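Local coordinates for protein ADP-ribosylating toxin CARDS (Mycoplasma pneumoniae, PDB 4TLV) that transfers ADP-ribose from NAD(+) to multiple target proteins and, as the main virulence factor of its bacterium, disrupts respiratory epithelium and vacuolates mammalian cells, at residues 152-157 with 171-176; 156-161 with 421-426; 375-380 with 417-422. All coordinates share one frame; numbering follows the deposited sequence.

In the fold
Interaction 1 belongs to the mono-ADP-ribosyltransferase domain and interaction 3 to the D2 domain; interaction 2 is one place where the two domains meet. Interaction 2 begins where the first strand of interaction 1 runs out, sharing Pro156 and Val157, and finishes on the chain that leaves interaction 3, sharing Ile421 and Val422. The centres of interactions 1 and 3 are about 16 Å apart, and interaction 2 lies about 15 Å and 14 Å from them. Val157, shared by interactions 1 and 2, also touches interaction 3: its CG1 lies 4.2 Å from CZ of Phe376. A glycerol, probably from the crystallisation liquor, is hydrogen-bonded to the Thr172 and Thr173 hydroxyls of interaction 1.

Interaction 1. Residues 152-157 with 171-176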
ATOM      1  N   VAL A 152      -4.420  -0.679  22.918  1.00 17.00           N
ATOM      2  CA  VAL A 152      -4.411   0.488  22.036  1.00 16.59           C
ATOM      3  C   VAL A 152      -5.630   1.327  22.339  1.00 16.17           C
ATOM      4  O   VAL A 152      -6.647   0.812  22.791  1.00 17.36           O
ATOM      5  CB  VAL A 152      -4.403   0.115  20.542  1.00 17.09           C
ATOM      6  CG1 VAL A 152      -3.208  -0.776  20.230  1.00 17.07           C
ATOM      7  CG2 VAL A 152      -5.696  -0.577  20.158  1.00 18.35           C
ATOM      8  N   ASP A 153      -5.521   2.627  22.107  1.00 20.04           N
ATOM      9  CA  ASP A 153      -6.669   3.502  22.290  1.00 18.37           C
ATOM     10  C   ASP A 153      -6.729   4.559  21.191  1.00 19.01           C
ATOM     11  O   ASP A 153      -5.742   4.814  20.486  1.00 18.02           O
ATOM     12  CB  ASP A 153      -6.687   4.124  23.699  1.00 21.32           C
ATOM     13  CG  ASP A 153      -5.471   4.995  23.977  1.00 26.72           C
ATOM     14  OD1 ASP A 153      -4.828   5.452  23.018  1.00 28.70           O
ATOM     15  OD2 ASP A 153      -5.170   5.249  25.163  1.00 33.20           O
ATOM     16  N   ALA A 154      -7.910   5.133  21.019  1.00 15.96           N
ATOM     17  CA  ALA A 154      -8.086   6.207  20.064  1.00 13.94           C
ATOM     18  C   ALA A 154      -8.356   7.457  20.884  1.00 17.44           C
ATOM     19  O   ALA A 154      -9.206   7.431  21.770  1.00 17.50           O
ATOM     20  CB  ALA A 154      -9.259   5.911  19.153  1.00 17.38           C
ATOM     21  N   VAL A 155      -7.641   8.536  20.590  1.00 15.00           N
ATOM     22  CA  VAL A 155      -7.824   9.802  21.294  1.00 15.65           C
ATOM     23  C   VAL A 155      -7.898  10.982  20.323  1.00 14.19           C
ATOM     24  O   VAL A 155      -7.265  10.973  19.263  1.00 15.43           O
ATOM     25  CB  VAL A 155      -6.679  10.030  22.296  1.00 15.89           C
ATOM     26  CG1 VAL A 155      -6.701   8.955  23.365  1.00 19.59           C
ATOM     27  CG2 VAL A 155      -5.346  10.026  21.571  1.00 20.04           C
ATOM     28  N   PRO A 156      -8.668  12.020  20.685  1.00 14.13           N
ATOM     29  CA  PRO A 156      -8.758  13.184  19.795  1.00 11.02           C
ATOM     30  C   PRO A 156      -7.431  13.943  19.710  1.00 13.83           C
ATOM     31  O   PRO A 156      -6.704  14.042  20.698  1.00 13.83           O
ATOM     32  CB  PRO A 156      -9.822  14.076  20.457  1.00 17.07           C
ATOM     33  CG  PRO A 156      -9.947  13.585  21.877  1.00 17.15           C
ATOM     34  CD  PRO A 156      -9.498  12.145  21.901  1.00 16.64           C
ATOM     35  N   VAL A 157      -7.151  14.501  18.541  1.00 13.12           N
ATOM     36  CA  VAL A 157      -6.011  15.391  18.346  1.00 13.70           C
ATOM     37  C   VAL A 157      -6.326  16.802  18.880  1.00 14.20           C
ATOM     38  O   VAL A 157      -7.368  17.367  18.570  1.00 14.26           O
ATOM     39  CB  VAL A 157      -5.646  15.465  16.854  1.00 13.42           C
ATOM     40  CG1 VAL A 157      -4.488  16.451  16.615  1.00 15.75           C
ATOM     41  CG2 VAL A 157      -5.277  14.053  16.332  1.00 12.42           C
ATOM     42  N   GLU A 171      -9.414  12.119  15.276  1.00 11.80           N
ATOM     43  CA  GLU A 171      -8.852  11.175  16.217  1.00 11.93           C
ATOM     44  C   GLU A 171      -7.546  10.605  15.692  1.00 12.67           C
ATOM     45  O   GLU A 171      -7.324  10.539  14.480  1.00 12.85           O
ATOM     46  CB  GLU A 171      -9.810   9.997  16.426  1.00 14.16           C
ATOM     47  CG  GLU A 171     -11.177  10.380  16.920  1.00 16.91           C
ATOM     48  CD  GLU A 171     -11.221  10.593  18.422  1.00 17.79           C
ATOM     49  OE1 GLU A 171     -10.585   9.815  19.165  1.00 21.73           O
ATOM     50  OE2 GLU A 171     -11.912  11.536  18.849  1.00 25.82           O
ATOM     51  N   THR A 172      -6.707  10.151  16.610  1.00 13.19           N
ATOM     52  CA  THR A 172      -5.563   9.337  16.235  1.00 14.66           C
ATOM     53  C   THR A 172      -5.532   8.129  17.171  1.00 16.61           C
ATOM     54  O   THR A 172      -6.392   7.994  18.046  1.00 18.00           O
ATOM     55  CB  THR A 172      -4.245  10.158  16.228  1.00 17.10           C
ATOM     56  OG1 THR A 172      -3.207   9.387  15.611  1.00 20.57           O
ATOM     57  CG2 THR A 172      -3.821  10.566  17.633  1.00 18.69           C
ATOM     58  N   THR A 173      -4.586   7.228  16.972  1.00 15.98           N
ATOM     59  CA  THR A 173      -4.508   6.033  17.794  1.00 15.71           C
ATOM     60  C   THR A 173      -3.182   6.021  18.516  1.00 19.21           C
ATOM     61  O   THR A 173      -2.234   6.692  18.109  1.00 17.33           O
ATOM     62  CB  THR A 173      -4.645   4.758  16.948  1.00 22.16           C
ATOM     63  OG1 THR A 173      -3.647   4.772  15.921  1.00 18.13           O
ATOM     64  CG2 THR A 173      -6.022   4.711  16.287  1.00 19.27           C
ATOM     65  N   ARG A 174      -3.125   5.273  19.607  1.00 18.99           N
ATOM     66  CA  ARG A 174      -1.883   5.110  20.343  1.00 22.34           C
ATOM     67  C   ARG A 174      -1.676   3.639  20.673  1.00 20.53           C
ATOM     68  O   ARG A 174      -2.618   2.938  21.054  1.00 19.99           O
ATOM     69  CB  ARG A 174      -1.916   5.937  21.632  1.00 21.46           C
ATOM     70  CG  ARG A 174      -2.018   7.438  21.398  1.00 22.64           C
ATOM     71  CD  ARG A 174      -1.883   8.180  22.714  1.00 23.53           C
ATOM     72  NE  ARG A 174      -2.776   7.609  23.713  1.00 28.04           N
ATOM     73  CZ  ARG A 174      -2.742   7.915  25.005  1.00 33.68           C
ATOM     74  NH1 ARG A 174      -1.855   8.795  25.454  1.00 31.49           N
ATOM     75  NH2 ARG A 174      -3.595   7.342  25.847  1.00 23.00           N
ATOM     76  N   ILE A 175      -0.446   3.169  20.508  1.00 20.61           N
ATOM     77  CA  ILE A 175      -0.101   1.834  20.967  1.00 17.57           C
ATOM     78  C   ILE A 175       0.605   1.962  22.319  1.00 22.63           C
ATOM     79  O   ILE A 175       1.728   2.450  22.416  1.00 21.20           O
ATOM     80  CB  ILE A 175       0.772   1.096  19.945  1.00 19.15           C
ATOM     81  CG1 ILE A 175       0.072   1.079  18.581  1.00 20.97           C
ATOM     82  CG2 ILE A 175       1.076  -0.336  20.430  1.00 18.40           C
ATOM     83  CD1 ILE A 175       0.904   0.485  17.464  1.00 21.99           C
ATOM     84  N   ASN A 176      -0.074   1.537  23.371  1.00 19.20           N
ATOM     85  CA  ASN A 176       0.457   1.711  24.715  1.00 23.27           C
ATOM     86  C   ASN A 176       1.426   0.607  25.165  1.00 24.59           C
ATOM     87  O   ASN A 176       1.169  -0.581  24.950  1.00 25.59           O
ATOM     88  CB  ASN A 176      -0.710   1.834  25.689  1.00 25.11           C
ATOM     89  CG  ASN A 176      -1.620   2.999  25.336  1.00 28.32           C
ATOM     90  OD1 ASN A 176      -1.179   4.149  25.293  1.00 30.50           O
ATOM     91  ND2 ASN A 176      -2.886   2.703  25.045  1.00 27.65           N
TER
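With CG of Asp153 set between its own backbone N and carbonyl carbon (chi1 62°), the carboxylate swings over to Arg174, whose chain bends at chi3 (-50°) to turn the guanidinium back toward it. The pair sits on the antiparallel beta hairpin formed by strands 146-156 and 168-181 of the transferase domain. Arg174 holds Asp153 side-on with two nitrogens, a bidentate salt bridge whose two planes are only 10° apart. NE gives a nearly straight bond to the syn lone pair of Asp153 OD1 at 3.1 Å, and Arg174 NH2 reaches Asp153 OD2 at 2.7 Å, also from the syn side. Two bonds between nearly coplanar groups fix the rotation of both. Asn176 ND2 adds a weak third bond to OD2, arriving with its amide steeply turned from the carboxylate, while Asn176 OD1 lies above one face of the guanidinium, displaced toward its rim.

Asp153 and Arg174 are also a hydrogen-bonded backbone pair, with Arg174 N to Asp153 O at 2.8 Å. Two residues along, Val155 and Thr172 repeat the pattern, Thr172 N donating to Val155 O at 2.8 Å. All four side chains rise from one face of the sheet, where CG2 of Val155 packs at 4.1 Å from CD of Arg174. The other face carries Val152, Ala154, Thr173 and Ile175; there Val152 and Ile175 lie side by side, and Val152 and Thr173 meet Ile60 of helix 56-60. On its far side strand 146-156 pairs with strand 76-84 through Val152 and Ala154.

Toward the loop that joins the two strands, the Glu171 side chain folds back alongside Pro156. Its OE1 comes to 3.3 Å from Pro156 N; a proline nitrogen carries no hydrogen, so the approach is a contact and not a bond.

Interaction 2. Residues 156-161 with 421-426; sequences PVEPGH and IVDECT
The carboxylates of Glu158 and Asp423 are the flat groups that meet here, oxygen to oxygen, their planes 53° apart. Glu158 OE2 comes to 3.4 Å from Asp423 OD1, a pair of acceptors that cannot bond as carboxylates, so the like charges probably repel. A water probably eases this: through two short bonds it donates to Glu158 OE2 at 2.5 Å and accepts from Glu424 N at 2.6 Å, thereby bridging the two domains.

Asp423 is held by its own loop. Its OD2, met on the anti side and somewhat out of the carboxylate plane, takes an almost straight bond from Cys425 N at 3.0 Å; this is an Asx turn, set within a type I beta turn running from Asp423 to Thr426. The extended Glu158 chain passes over the Val422 carbonyl, with CD 3.9 Å from Val422 O. Next to these polar groups, CG1 of Val157 meets CG1 of Val422 at 4.0 Å, the two side chains crossing at about a right angle.

In the fold, the loop that follows strand 146-156 of the transferase domain is laid against the loop that follows strand 415-421 of D2. Ala429 touches both valines, and Glu158 pairs through its backbone with Ile373, just ahead of strand 375-380.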
ATOM      1  N   PRO A 156      -8.668  12.020  20.685  1.00 14.13           N
ATOM      2  CA  PRO A 156      -8.758  13.184  19.795  1.00 11.02           C
ATOM      3  C   PRO A 156      -7.431  13.943  19.710  1.00 13.83           C
ATOM      4  O   PRO A 156      -6.704  14.042  20.698  1.00 13.83           O
ATOM      5  CB  PRO A 156      -9.822  14.076  20.457  1.00 17.07           C
ATOM      6  CG  PRO A 156      -9.947  13.585  21.877  1.00 17.15           C
ATOM      7  CD  PRO A 156      -9.498  12.145  21.901  1.00 16.64           C
ATOM      8  N   VAL A 157      -7.151  14.501  18.541  1.00 13.12           N
ATOM      9  CA  VAL A 157      -6.011  15.391  18.346  1.00 13.70           C
ATOM     10  C   VAL A 157      -6.326  16.802  18.880  1.00 14.20           C
ATOM     11  O   VAL A 157      -7.368  17.367  18.570  1.00 14.26           O
ATOM     12  CB  VAL A 157      -5.646  15.465  16.854  1.00 13.42           C
ATOM     13  CG1 VAL A 157      -4.488  16.451  16.615  1.00 15.75           C
ATOM     14  CG2 VAL A 157      -5.277  14.053  16.332  1.00 12.42           C
ATOM     15  N   GLU A 158      -5.417  17.372  19.667  1.00 14.28           N
ATOM     16  CA  GLU A 158      -5.623  18.715  20.230  1.00 16.77           C
ATOM     17  C   GLU A 158      -7.036  18.938  20.809  1.00 16.25           C
ATOM     18  O   GLU A 158      -7.728  19.865  20.403  1.00 18.37           O
ATOM     19  CB  GLU A 158      -5.344  19.804  19.174  1.00 19.26           C
ATOM     20  CG  GLU A 158      -5.031  21.178  19.795  1.00 21.16           C
ATOM     21  CD  GLU A 158      -5.224  22.356  18.855  1.00 27.87           C
ATOM     22  OE1 GLU A 158      -5.786  22.185  17.749  1.00 27.36           O
ATOM     23  OE2 GLU A 158      -4.824  23.476  19.244  1.00 29.79           O
ATOM     24  N   PRO A 159      -7.467  18.100  21.762  1.00 18.54           N
ATOM     25  CA  PRO A 159      -8.858  18.202  22.234  1.00 19.65           C
ATOM     26  C   PRO A 159      -9.196  19.566  22.846  1.00 25.00           C
ATOM     27  O   PRO A 159      -8.336  20.226  23.430  1.00 19.50           O
ATOM     28  CB  PRO A 159      -8.934  17.117  23.315  1.00 21.98           C
ATOM     29  CG  PRO A 159      -7.546  16.971  23.788  1.00 19.80           C
ATOM     30  CD  PRO A 159      -6.698  17.124  22.544  1.00 19.25           C
ATOM     31  N   GLY A 160     -10.454  19.973  22.716  1.00 22.79           N
ATOM     32  CA  GLY A 160     -10.899  21.233  23.259  1.00 23.14           C
ATOM     33  C   GLY A 160     -10.580  22.394  22.331  1.00 26.83           C
ATOM     34  O   GLY A 160     -11.107  23.487  22.511  1.00 31.07           O
ATOM     35  N   HIS A 161      -9.718  22.169  21.340  1.00 21.35           N
ATOM     36  CA  HIS A 161      -9.280  23.268  20.475  1.00 23.18           C
ATOM     37  C   HIS A 161      -9.419  22.996  18.969  1.00 20.70           C
ATOM     38  O   HIS A 161      -9.815  23.875  18.208  1.00 20.13           O
ATOM     39  CB  HIS A 161      -7.834  23.647  20.798  1.00 25.61           C
ATOM     40  CG  HIS A 161      -7.617  24.045  22.228  1.00 31.09           C
ATOM     41  ND1 HIS A 161      -7.979  25.279  22.718  1.00 36.14           N
ATOM     42  CD2 HIS A 161      -7.075  23.367  23.269  1.00 33.91           C
ATOM     43  CE1 HIS A 161      -7.671  25.348  24.004  1.00 30.21           C
ATOM     44  NE2 HIS A 161      -7.116  24.205  24.359  1.00 35.09           N
ATOM     45  N   ILE A 421       3.876  20.303  14.984  1.00 14.82           N
ATOM     46  CA  ILE A 421       3.074  20.952  16.006  1.00 18.72           C
ATOM     47  C   ILE A 421       1.695  21.261  15.438  1.00 17.46           C
ATOM     48  O   ILE A 421       1.569  21.809  14.345  1.00 17.34           O
ATOM     49  CB  ILE A 421       3.757  22.229  16.541  1.00 23.80           C
ATOM     50  CG1 ILE A 421       4.003  23.212  15.400  1.00 25.65           C
ATOM     51  CG2 ILE A 421       5.070  21.856  17.224  1.00 23.41           C
ATOM     52  CD1 ILE A 421       4.520  24.592  15.839  1.00 28.70           C
ATOM     53  N   VAL A 422       0.672  20.895  16.194  1.00 15.92           N
ATOM     54  CA  VAL A 422      -0.702  21.054  15.753  1.00 16.50           C
ATOM     55  C   VAL A 422      -1.384  22.144  16.563  1.00 19.70           C
ATOM     56  O   VAL A 422      -1.457  22.071  17.791  1.00 20.61           O
ATOM     57  CB  VAL A 422      -1.487  19.745  15.916  1.00 17.65           C
ATOM     58  CG1 VAL A 422      -2.968  19.974  15.598  1.00 17.11           C
ATOM     59  CG2 VAL A 422      -0.900  18.660  15.013  1.00 16.21           C
ATOM     60  N   ASP A 423      -1.905  23.136  15.860  1.00 20.49           N
ATOM     61  CA  ASP A 423      -2.546  24.270  16.488  1.00 24.93           C
ATOM     62  C   ASP A 423      -3.229  25.089  15.398  1.00 24.71           C
ATOM     63  O   ASP A 423      -2.899  24.967  14.219  1.00 23.45           O
ATOM     64  CB  ASP A 423      -1.493  25.121  17.195  1.00 27.49           C
ATOM     65  CG  ASP A 423      -2.105  26.252  17.993  1.00 42.17           C
ATOM     66  OD1 ASP A 423      -2.516  25.994  19.149  1.00 44.02           O
ATOM     67  OD2 ASP A 423      -2.180  27.389  17.458  1.00 39.40           O
ATOM     68  N   GLU A 424      -4.180  25.926  15.777  1.00 28.50           N
ATOM     69  CA  GLU A 424      -4.832  26.783  14.791  1.00 33.80           C
ATOM     70  C   GLU A 424      -3.797  27.529  13.945  1.00 32.23           C
ATOM     71  O   GLU A 424      -3.949  27.653  12.734  1.00 35.06           O
ATOM     72  CB  GLU A 424      -5.768  27.780  15.473  1.00 38.37           C
ATOM     73  CG  GLU A 424      -6.542  28.664  14.497  1.00 53.00           C
ATOM     74  CD  GLU A 424      -7.506  29.619  15.200  1.00 70.33           C
ATOM     75  OE1 GLU A 424      -7.536  29.612  16.456  1.00 69.42           O
ATOM     76  OE2 GLU A 424      -8.230  30.372  14.506  1.00 77.22           O
ATOM     77  N   CYS A 425      -2.738  28.019  14.583  1.00 30.52           N
ATOM     78  CA  CYS A 425      -1.742  28.826  13.879  1.00 29.03           C
ATOM     79  C   CYS A 425      -0.630  28.002  13.219  1.00 32.74           C
ATOM     80  O   CYS A 425       0.280  28.564  12.604  1.00 31.68           O
ATOM     81  CB  CYS A 425      -1.124  29.861  14.824  1.00 37.56           C
ATOM     82  SG  CYS A 425      -2.196  31.274  15.197  1.00 64.33           S
ATOM     83  N   THR A 426      -0.689  26.679  13.353  1.00 29.69           N
ATOM     84  CA  THR A 426       0.318  25.829  12.725  1.00 24.38           C
ATOM     85  C   THR A 426      -0.303  24.716  11.860  1.00 25.31           C
ATOM     86  O   THR A 426      -1.073  24.995  10.937  1.00 23.73           O
ATOM     87  CB  THR A 426       1.349  25.282  13.748  1.00 23.11           C
ATOM     88  OG1 THR A 426       0.683  24.670  14.859  1.00 26.15           O
ATOM     89  CG2 THR A 426       2.243  26.414  14.270  1.00 29.89           C
TER
HETATM   90  O   HOH W   1      -5.714  25.421  17.864  1.00 35.23           O

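Interaction 3. Residues 375-380 with 417-422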
ATOM      1  N   GLN A 375       1.969  17.346  19.712  1.00 15.10           N
ATOM      2  CA  GLN A 375       3.333  17.278  19.176  1.00 17.65           C
ATOM      3  C   GLN A 375       3.611  15.863  18.673  1.00 16.48           C
ATOM      4  O   GLN A 375       3.432  14.893  19.400  1.00 19.01           O
ATOM      5  CB  GLN A 375       4.352  17.658  20.253  1.00 23.45           C
ATOM      6  CG  GLN A 375       4.139  19.063  20.802  1.00 26.12           C
ATOM      7  CD  GLN A 375       4.754  19.263  22.175  1.00 32.36           C
ATOM      8  OE1 GLN A 375       5.466  18.398  22.682  1.00 37.81           O
ATOM      9  NE2 GLN A 375       4.467  20.406  22.790  1.00 36.94           N
ATOM     10  N   PHE A 376       4.068  15.756  17.433  1.00 17.71           N
ATOM     11  CA  PHE A 376       4.167  14.456  16.784  1.00 15.05           C
ATOM     12  C   PHE A 376       5.553  14.185  16.214  1.00 15.09           C
ATOM     13  O   PHE A 376       6.078  14.969  15.433  1.00 16.68           O
ATOM     14  CB  PHE A 376       3.109  14.366  15.673  1.00 18.05           C
ATOM     15  CG  PHE A 376       1.695  14.362  16.184  1.00 14.82           C
ATOM     16  CD1 PHE A 376       1.090  15.534  16.604  1.00 15.96           C
ATOM     17  CD2 PHE A 376       0.963  13.184  16.224  1.00 18.48           C
ATOM     18  CE1 PHE A 376      -0.226  15.531  17.081  1.00 17.74           C
ATOM     19  CE2 PHE A 376      -0.340  13.176  16.699  1.00 16.48           C
ATOM     20  CZ  PHE A 376      -0.930  14.346  17.128  1.00 15.99           C
ATOM     21  N   ARG A 377       6.125  13.055  16.609  1.00 17.08           N
ATOM     22  CA  ARG A 377       7.371  12.580  16.044  1.00 18.11           C
ATOM     23  C   ARG A 377       7.064  11.892  14.724  1.00 15.33           C
ATOM     24  O   ARG A 377       6.108  11.130  14.614  1.00 17.53           O
ATOM     25  CB  ARG A 377       8.047  11.611  17.007  1.00 15.04           C
ATOM     26  CG  ARG A 377       9.194  10.768  16.393  1.00 15.09           C
ATOM     27  CD  ARG A 377       9.904   9.977  17.510  1.00 20.29           C
ATOM     28  NE  ARG A 377      10.627  10.876  18.416  1.00 21.93           N
ATOM     29  CZ  ARG A 377      10.815  10.663  19.720  1.00 22.79           C
ATOM     30  NH1 ARG A 377      10.325   9.580  20.318  1.00 22.17           N
ATOM     31  NH2 ARG A 377      11.501  11.540  20.429  1.00 23.86           N
ATOM     32  N   VAL A 378       7.867  12.181  13.717  1.00 13.53           N
ATOM     33  CA  VAL A 378       7.652  11.601  12.390  1.00 14.13           C
ATOM     34  C   VAL A 378       8.803  10.646  12.117  1.00 16.36           C
ATOM     35  O   VAL A 378       9.959  11.070  12.082  1.00 17.37           O
ATOM     36  CB  VAL A 378       7.603  12.710  11.331  1.00 14.57           C
ATOM     37  CG1 VAL A 378       7.467  12.121   9.908  1.00 17.06           C
ATOM     38  CG2 VAL A 378       6.436  13.652  11.633  1.00 16.74           C
ATOM     39  N   SER A 379       8.489   9.363  11.943  1.00 12.38           N
ATOM     40  CA  SER A 379       9.519   8.331  11.840  1.00 15.81           C
ATOM     41  C   SER A 379       9.461   7.635  10.492  1.00 16.52           C
ATOM     42  O   SER A 379       8.382   7.436   9.936  1.00 13.73           O
ATOM     43  CB  SER A 379       9.341   7.288  12.957  1.00 19.26           C
ATOM     44  OG  SER A 379       9.423   7.899  14.230  1.00 22.66           O
ATOM     45  N   SER A 380      10.615   7.241   9.979  1.00 13.73           N
ATOM     46  CA  SER A 380      10.658   6.482   8.723  1.00 16.54           C
ATOM     47  C   SER A 380      10.558   4.963   8.925  1.00 14.12           C
ATOM     48  O   SER A 380      11.268   4.396   9.768  1.00 18.11           O
ATOM     49  CB  SER A 380      11.945   6.794   7.971  1.00 18.44           C
ATOM     50  OG  SER A 380      12.054   5.967   6.827  1.00 18.21           O
ATOM     51  N   GLU A 417      16.030  17.248  16.640  1.00 23.56           N
ATOM     52  CA  GLU A 417      14.783  16.686  16.151  1.00 23.19           C
ATOM     53  C   GLU A 417      13.708  17.747  15.936  1.00 21.69           C
ATOM     54  O   GLU A 417      13.611  18.722  16.677  1.00 24.96           O
ATOM     55  CB  GLU A 417      14.265  15.570  17.070  1.00 25.19           C
ATOM     56  CG  GLU A 417      13.030  14.851  16.486  1.00 23.49           C
ATOM     57  CD  GLU A 417      12.348  13.888  17.453  1.00 27.04           C
ATOM     58  OE1 GLU A 417      12.870  13.665  18.574  1.00 24.94           O
ATOM     59  OE2 GLU A 417      11.281  13.344  17.078  1.00 20.35           O
ATOM     60  N   LEU A 418      12.918  17.538  14.890  1.00 23.16           N
ATOM     61  CA  LEU A 418      11.776  18.369  14.556  1.00 21.73           C
ATOM     62  C   LEU A 418      10.529  17.534  14.749  1.00 20.13           C
ATOM     63  O   LEU A 418      10.481  16.376  14.334  1.00 19.79           O
ATOM     64  CB  LEU A 418      11.839  18.762  13.091  1.00 21.33           C
ATOM     65  CG  LEU A 418      13.017  19.613  12.646  1.00 21.78           C
ATOM     66  CD1 LEU A 418      13.178  19.487  11.151  1.00 26.96           C
ATOM     67  CD2 LEU A 418      12.757  21.047  13.058  1.00 23.07           C
ATOM     68  N   GLN A 419       9.520  18.120  15.368  1.00 19.09           N
ATOM     69  CA  GLN A 419       8.263  17.430  15.573  1.00 16.85           C
ATOM     70  C   GLN A 419       7.149  18.299  15.019  1.00 17.19           C
ATOM     71  O   GLN A 419       7.235  19.526  15.037  1.00 16.69           O
ATOM     72  CB  GLN A 419       8.049  17.115  17.060  1.00 19.73           C
ATOM     73  CG  GLN A 419       9.089  16.125  17.607  1.00 20.06           C
ATOM     74  CD  GLN A 419       8.831  15.691  19.040  1.00 21.75           C
ATOM     75  OE1 GLN A 419       8.006  16.274  19.737  1.00 25.28           O
ATOM     76  NE2 GLN A 419       9.546  14.657  19.485  1.00 17.60           N
ATOM     77  N   ILE A 420       6.114  17.661  14.495  1.00 17.19           N
ATOM     78  CA  ILE A 420       4.989  18.413  13.966  1.00 15.17           C
ATOM     79  C   ILE A 420       4.220  19.029  15.115  1.00 14.86           C
ATOM     80  O   ILE A 420       3.940  18.371  16.100  1.00 17.64           O
ATOM     81  CB  ILE A 420       4.051  17.521  13.140  1.00 17.10           C
ATOM     82  CG1 ILE A 420       4.835  16.963  11.943  1.00 18.36           C
ATOM     83  CG2 ILE A 420       2.826  18.333  12.687  1.00 17.63           C
ATOM     84  CD1 ILE A 420       3.997  16.267  10.914  1.00 24.49           C
ATOM     85  N   ILE A 421       3.876  20.303  14.984  1.00 14.82           N
ATOM     86  CA  ILE A 421       3.074  20.952  16.006  1.00 18.72           C
ATOM     87  C   ILE A 421       1.695  21.261  15.438  1.00 17.46           C
ATOM     88  O   ILE A 421       1.569  21.809  14.345  1.00 17.34           O
ATOM     89  CB  ILE A 421       3.757  22.229  16.541  1.00 23.80           C
ATOM     90  CG1 ILE A 421       4.003  23.212  15.400  1.00 25.65           C
ATOM     91  CG2 ILE A 421       5.070  21.856  17.224  1.00 23.41           C
ATOM     92  CD1 ILE A 421       4.520  24.592  15.839  1.00 28.70           C
ATOM     93  N   VAL A 422       0.672  20.895  16.194  1.00 15.92           N
ATOM     94  CA  VAL A 422      -0.702  21.054  15.753  1.00 16.50           C
ATOM     95  C   VAL A 422      -1.384  22.144  16.563  1.00 19.70           C
ATOM     96  O   VAL A 422      -1.457  22.071  17.791  1.00 20.61           O
ATOM     97  CB  VAL A 422      -1.487  19.745  15.916  1.00 17.65           C
ATOM     98  CG1 VAL A 422      -2.968  19.974  15.598  1.00 17.11           C
ATOM     99  CG2 VAL A 422      -0.900  18.660  15.013  1.00 16.21           C
TER
HETATM  100  O   HOH W   2      10.374  13.631  14.599  1.00 18.05           O
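Arg377 and Glu417 approach at about a right angle, yet their guanidinium and carboxylate planes end up only 26° apart. The arginine grips side-on: NE bonds to Glu417 OE2 at 2.9 Å and Arg377 NH2 to the syn lone pair of Glu417 OE1 at 3.1 Å, both oxygens lying near the guanidinium plane. Glu417 OE2 is held further by a weak bond from Gln419 NE2 and by a water that donates to it at 2.7 Å. The same water donates to Leu418 O and accepts from Val378 N, joining the strands where direct backbone bonding has given way.

On the face carrying Phe376 and Ile420 the contacts are apolar. Val378 packs aslant on Ile420, with its CG2 3.6 Å from Ile420 CD1. The Phe376 ring, its CG anti to the carbonyl carbon (chi1 -67°), turns an edge toward Ile420 O, and its CE1 meets Val422 CG2 obliquely at 3.8 Å.

The backbones of Phe376 and Ile420 form a hydrogen-bonded antiparallel pair, Phe376 N to Ile420 O at 2.9 Å and the return bond equally long. Strand 415-421 also pairs with strands 278-281 and 388-393, part of the curled antiparallel sheet of the D2 beta-trefoil.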